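Local atomic coordinates of isochorismatase family protein family (Burkholderia thailandensis, PDB entry 3TXY), a protein that belongs to the isochorismatase family and is probably a hydrolase, although its substrate is unknown. Residues A[55-60]-A[102-107]; A[130-135]-A[155-160]. All blocks are in the same frame, centred on the assembly; numbering follows the deposited sequence.

Contact 1: A[55-60]-A[102-107]; sequences PVIFVH and VVVTKH
V56, F58 and H60 exchange five backbone hydrogen bonds with V102, V104 and K106, which sets I57 beside V102 and H60 beside T105, an instructive sharing of donors and acceptors. The ladder opens with V102 N to V56 O at 3.0 Å and F58 N to V102 O at 2.8 Å. F58 O then receives V104 N at 2.9 Å, the donor tilted 28° from the carbonyl plane, whereas the other four run nearly straight on from their carbonyls. H60 N to V104 O and K106 N to H60 O complete it. The intervening I57 and V59 direct their backbone polar groups to the opposite neighbour, strand 14-19, and their apolar branches pack with V102 and V104 on the face that helix 117-123 helps to cover; I57 CG2 meets V104 CG2 at 3.6 Å. Strand 102-106 is outermost, within the chain, in a parallel Rossmann-like sheet. On the other face, with CG between the backbone N and the carbonyl carbon (chi1 68°), the H60 ring leans across to strand 102-106, where its edge lies near V104 O and NE2 shares a hydrogen bond of 2.8 Å with T105 OG1. ND1 is bonded to S89 O, which fixes the ring's rotation from its second nitrogen. The aliphatic part of K106 crosses V59 at about a right angle, CD lying 3.6 Å from V59 CG1. Its NZ makes a salt bridge to D20 and hydrogen bonds to W109 O, Q108 O and T61 OG1; this Lys-Asp pair resembles that of related cysteine hydrolases, but the chain has no cysteine to complete their triad.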
loop_
_atom_site.group_PDB
_atom_site.type_symbol
_atom_site.label_atom_id
_atom_site.label_comp_id
_atom_site.label_asym_id
_atom_site.label_seq_id
_atom_site.Cartn_x
_atom_site.Cartn_y
_atom_site.Cartn_z
ATOM N N PRO A 55 16.481 0.649 -18.053
ATOM C CA PRO A 55 16.924 1.251 -16.796
ATOM C C PRO A 55 16.879 0.307 -15.608
ATOM O O PRO A 55 15.948 -0.506 -15.481
ATOM C CB PRO A 55 15.948 2.420 -16.567
ATOM C CG PRO A 55 14.862 2.276 -17.557
ATOM C CD PRO A 55 15.268 1.289 -18.596
ATOM N N VAL A 56 17.881 0.453 -14.737
ATOM C CA VAL A 56 17.949 -0.248 -13.461
ATOM C C VAL A 56 17.916 0.790 -12.337
ATOM O O VAL A 56 18.726 1.713 -12.310
ATOM C CB VAL A 56 19.214 -1.114 -13.351
ATOM C CG1 VAL A 56 19.252 -1.799 -11.977
ATOM C CG2 VAL A 56 19.230 -2.123 -14.497
ATOM N N ILE A 57 16.954 0.626 -11.436
ATOM C CA ILE A 57 16.672 1.623 -10.435
ATOM C C ILE A 57 16.830 0.985 -9.085
ATOM O O ILE A 57 16.100 0.051 -8.742
ATOM C CB ILE A 57 15.253 2.198 -10.560
ATOM C CG1 ILE A 57 15.039 2.773 -11.965
ATOM C CG2 ILE A 57 15.054 3.258 -9.489
ATOM C CD1 ILE A 57 13.620 3.229 -12.212
ATOM N N PHE A 58 17.837 1.454 -8.356
ATOM C CA PHE A 58 18.124 0.943 -7.040
ATOM C C PHE A 58 17.655 1.905 -5.977
ATOM O O PHE A 58 18.088 3.072 -5.934
ATOM C CB PHE A 58 19.614 0.705 -6.859
ATOM C CG PHE A 58 20.171 -0.385 -7.734
ATOM C CD1 PHE A 58 19.859 -1.714 -7.492
ATOM C CD2 PHE A 58 21.024 -0.087 -8.782
ATOM C CE1 PHE A 58 20.390 -2.728 -8.284
ATOM C CE2 PHE A 58 21.556 -1.088 -9.563
ATOM C CZ PHE A 58 21.226 -2.416 -9.323
ATOM N N VAL A 59 16.797 1.384 -5.100
ATOM C CA VAL A 59 16.167 2.165 -4.056
ATOM C C VAL A 59 16.797 1.830 -2.697
ATOM O O VAL A 59 16.958 0.661 -2.342
ATOM C CB VAL A 59 14.652 1.868 -4.001
ATOM C CG1 VAL A 59 13.976 2.610 -2.851
ATOM C CG2 VAL A 59 13.979 2.199 -5.330
ATOM N N HIS A 60 17.112 2.846 -1.916
ATOM C CA HIS A 60 17.547 2.621 -0.549
ATOM C C HIS A 60 16.857 3.596 0.349
ATOM O O HIS A 60 16.344 4.614 -0.109
ATOM C CB HIS A 60 19.079 2.680 -0.407
ATOM C CG HIS A 60 19.663 4.037 -0.634
ATOM N ND1 HIS A 60 20.660 4.524 0.128
ATOM C CD2 HIS A 60 19.373 5.018 -1.572
ATOM C CE1 HIS A 60 20.982 5.758 -0.291
ATOM N NE2 HIS A 60 20.206 6.062 -1.328
ATOM N N VAL A 102 20.173 4.302 -11.810
ATOM C CA VAL A 102 19.353 5.289 -11.148
ATOM C C VAL A 102 19.325 4.927 -9.685
ATOM O O VAL A 102 19.033 3.796 -9.359
ATOM C CB VAL A 102 17.951 5.282 -11.734
ATOM C CG1 VAL A 102 17.080 6.344 -11.057
ATOM C CG2 VAL A 102 18.037 5.509 -13.233
ATOM N N VAL A 103 19.686 5.877 -8.819
ATOM C CA VAL A 103 19.611 5.681 -7.358
ATOM C C VAL A 103 18.491 6.555 -6.787
ATOM O O VAL A 103 18.499 7.774 -6.963
ATOM C CB VAL A 103 20.958 5.997 -6.649
ATOM C CG1 VAL A 103 20.788 5.984 -5.124
ATOM C CG2 VAL A 103 22.028 4.998 -7.065
ATOM N N VAL A 104 17.527 5.913 -6.131
ATOM C CA VAL A 104 16.387 6.591 -5.508
ATOM C C VAL A 104 16.505 6.434 -4.011
ATOM O O VAL A 104 16.711 5.321 -3.520
ATOM C CB VAL A 104 15.062 5.974 -5.973
ATOM C CG1 VAL A 104 13.882 6.521 -5.141
ATOM C CG2 VAL A 104 14.889 6.190 -7.475
ATOM N N THR A 105 16.354 7.538 -3.288
ATOM C CA THR A 105 16.469 7.527 -1.828
ATOM C C THR A 105 15.115 7.804 -1.206
ATOM O O THR A 105 14.484 8.812 -1.513
ATOM C CB THR A 105 17.473 8.575 -1.334
ATOM O OG1 THR A 105 18.724 8.355 -1.975
ATOM C CG2 THR A 105 17.662 8.491 0.191
ATOM N N LYS A 106 14.655 6.897 -0.354
ATOM C CA LYS A 106 13.343 7.061 0.292
ATOM C C LYS A 106 13.486 7.161 1.806
ATOM O O LYS A 106 14.536 6.812 2.373
ATOM C CB LYS A 106 12.392 5.910 -0.103
ATOM C CG LYS A 106 12.777 4.528 0.411
ATOM C CD LYS A 106 11.816 3.446 -0.069
ATOM C CE LYS A 106 12.284 2.047 0.326
ATOM N NZ LYS A 106 11.920 1.682 1.736
ATOM N N HIS A 107 12.416 7.618 2.453
ATOM C CA HIS A 107 12.384 7.846 3.910
ATOM C C HIS A 107 11.235 7.144 4.607
ATOM O O HIS A 107 10.820 7.572 5.689
ATOM C CB HIS A 107 12.279 9.344 4.235
ATOM C CG HIS A 107 13.274 10.220 3.508
ATOM N ND1 HIS A 107 14.614 10.063 3.629
ATOM C CD2 HIS A 107 13.079 11.348 2.700
ATOM C CE1 HIS A 107 15.239 11.008 2.891
ATOM N NE2 HIS A 107 14.294 11.805 2.343
#

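Contact 2: A[130-135]-A[155-160]; sequences VLTGIA and VVVSDA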
loop_
_atom_site.group_PDB
_atom_site.type_symbol
_atom_site.label_atom_id
_atom_site.label_comp_id
_atom_site.label_asym_id
_atom_site.label_seq_id
_atom_site.Cartn_x
_atom_site.Cartn_y
_atom_site.Cartn_z
ATOM N N VAL A 130 9.630 -4.264 -13.005
ATOM C CA VAL A 130 9.974 -5.544 -12.427
ATOM C C VAL A 130 10.582 -5.251 -11.063
ATOM O O VAL A 130 11.593 -4.560 -10.949
ATOM C CB VAL A 130 10.918 -6.344 -13.345
ATOM C CG1 VAL A 130 11.472 -7.574 -12.617
ATOM C CG2 VAL A 130 10.161 -6.718 -14.624
ATOM N N LEU A 131 9.933 -5.788 -10.029
ATOM C CA LEU A 131 10.227 -5.466 -8.648
ATOM C C LEU A 131 10.939 -6.598 -7.910
ATOM O O LEU A 131 10.522 -7.755 -7.945
ATOM C CB LEU A 131 8.906 -5.127 -7.963
ATOM C CG LEU A 131 8.717 -4.030 -6.945
ATOM C CD1 LEU A 131 9.512 -2.743 -7.163
ATOM C CD2 LEU A 131 7.206 -3.724 -6.908
ATOM N N THR A 132 12.054 -6.241 -7.275
ATOM C CA THR A 132 12.751 -7.116 -6.349
ATOM C C THR A 132 12.991 -6.375 -5.042
ATOM O O THR A 132 12.832 -5.153 -4.963
ATOM C CB THR A 132 14.111 -7.595 -6.909
ATOM O OG1 THR A 132 15.119 -6.586 -6.723
ATOM C CG2 THR A 132 14.007 -7.935 -8.369
ATOM N N GLY A 133 13.397 -7.119 -4.024
ATOM C CA GLY A 133 13.922 -6.542 -2.785
ATOM C C GLY A 133 13.313 -7.050 -1.482
ATOM O O GLY A 133 12.713 -8.123 -1.434
ATOM N N ILE A 134 13.505 -6.257 -0.422
ATOM C CA ILE A 134 13.205 -6.643 0.947
ATOM C C ILE A 134 12.466 -5.466 1.619
ATOM O O ILE A 134 12.867 -4.322 1.383
ATOM C CB ILE A 134 14.530 -6.900 1.739
ATOM C CG1 ILE A 134 15.441 -7.902 1.008
ATOM C CG2 ILE A 134 14.220 -7.322 3.167
ATOM C CD1 ILE A 134 16.894 -7.785 1.445
ATOM N N ALA A 135 11.409 -5.668 2.430
ATOM C CA ALA A 135 10.696 -6.930 2.638
ATOM C C ALA A 135 9.493 -7.012 1.695
ATOM O O ALA A 135 8.893 -6.012 1.336
ATOM C CB ALA A 135 10.222 -7.047 4.082
ATOM N N VAL A 155 5.408 -6.409 -12.114
ATOM C CA VAL A 155 5.812 -7.792 -12.001
ATOM C C VAL A 155 6.671 -7.908 -10.745
ATOM O O VAL A 155 7.666 -7.174 -10.584
ATOM C CB VAL A 155 6.615 -8.249 -13.239
ATOM C CG1 VAL A 155 7.016 -9.722 -13.116
ATOM C CG2 VAL A 155 5.795 -7.994 -14.501
ATOM N N VAL A 156 6.305 -8.829 -9.861
ATOM C CA VAL A 156 7.097 -9.113 -8.664
ATOM C C VAL A 156 7.852 -10.445 -8.814
ATOM O O VAL A 156 7.281 -11.454 -9.217
ATOM C CB VAL A 156 6.234 -9.129 -7.402
ATOM C CG1 VAL A 156 7.105 -9.274 -6.170
ATOM C CG2 VAL A 156 5.439 -7.841 -7.323
ATOM N N VAL A 157 9.142 -10.416 -8.488
ATOM C CA VAL A 157 10.029 -11.550 -8.712
ATOM C C VAL A 157 10.102 -12.399 -7.449
ATOM O O VAL A 157 10.777 -12.040 -6.473
ATOM C CB VAL A 157 11.455 -11.102 -9.134
ATOM C CG1 VAL A 157 12.345 -12.314 -9.379
ATOM C CG2 VAL A 157 11.390 -10.210 -10.380
ATOM N N SER A 158 9.436 -13.554 -7.498
ATOM C CA SER A 158 9.219 -14.372 -6.321
ATOM C C SER A 158 10.503 -14.835 -5.640
ATOM O O SER A 158 10.581 -14.880 -4.395
ATOM C CB SER A 158 8.334 -15.584 -6.661
ATOM O OG SER A 158 8.903 -16.363 -7.674
ATOM N N ASP A 159 11.518 -15.151 -6.438
ATOM C CA ASP A 159 12.800 -15.579 -5.876
ATOM C C ASP A 159 13.793 -14.435 -5.707
ATOM O O ASP A 159 14.991 -14.668 -5.499
ATOM C CB ASP A 159 13.389 -16.768 -6.656
ATOM C CG ASP A 159 13.548 -16.509 -8.135
ATOM O OD1 ASP A 159 12.981 -15.542 -8.676
ATOM O OD2 ASP A 159 14.267 -17.321 -8.777
ATOM N N ALA A 160 13.296 -13.193 -5.773
ATOM C CA ALA A 160 14.104 -12.031 -5.418
ATOM C C ALA A 160 13.350 -11.047 -4.534
ATOM O O ALA A 160 13.685 -9.863 -4.519
ATOM C CB ALA A 160 14.640 -11.342 -6.674
#
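V130 and V157 supply the tight part of this contact. CG1 of V130, anti to its own backbone nitrogen (chi1 170°), meets V157 CG2 at 3.5 Å, closer than carbon atoms usually approach, while V130 and V155 run alongside one another, CG2 of V130 against V155 CB. Beneath them the backbones are stitched by L131 N to V155 O at 2.7 Å and V157 N to L131 O at 3.0 Å, both nearly straight. The face bearing L131 and V156 is slacker, with L131 CB 4.4 Å from V156 CG2. Beyond V157 the pairing gives way: a type I turn, closed by A160 N to V157 O at 2.9 Å, carries the partly exposed S158 and D159 off the neighbouring strand, and D159 OD1 bonds instead to A186 N. A160 returns to the contact. Its CB packs 3.8 Å from T132 CB, and its carbonyl accepts G133 N at 2.8 Å, in the carbonyl plane; A160 O stands in for V157 O, which the turn has taken up. G133 has backbone angles that call for glycine, and the buried T132 OG1 is satisfied by T42 OG1. Past G133, a cis peptide leads from I134 into A135, the N-cap of helix 136-149. The two strands are joined through that helix as a beta-alpha-beta unit, its strand-to-helix junction consistent with the cis peptide found near the active site of related hydrolases.

Contacts 1 and 2 show how one parallel sheet can be built outward in two directions from a shared strand. Both segments of contact 1 precede those of contact 2 along the chain, and the centres lie about 14 Å apart, separated by about 6 Å between nearest atoms. Strand 14-19 runs between them, bonded to 56-61 on one flank and to 128-134 on the other, while helix 35-51 packs against side chains from both contacts. The strand order 3-2-1-4-5-6 places contact 1 at one margin and contact 2 further in. The parallel direction of the strands brings K106 and the cis-peptide turn to the sheet's C-terminal ends, where such folds usually carry their active sites.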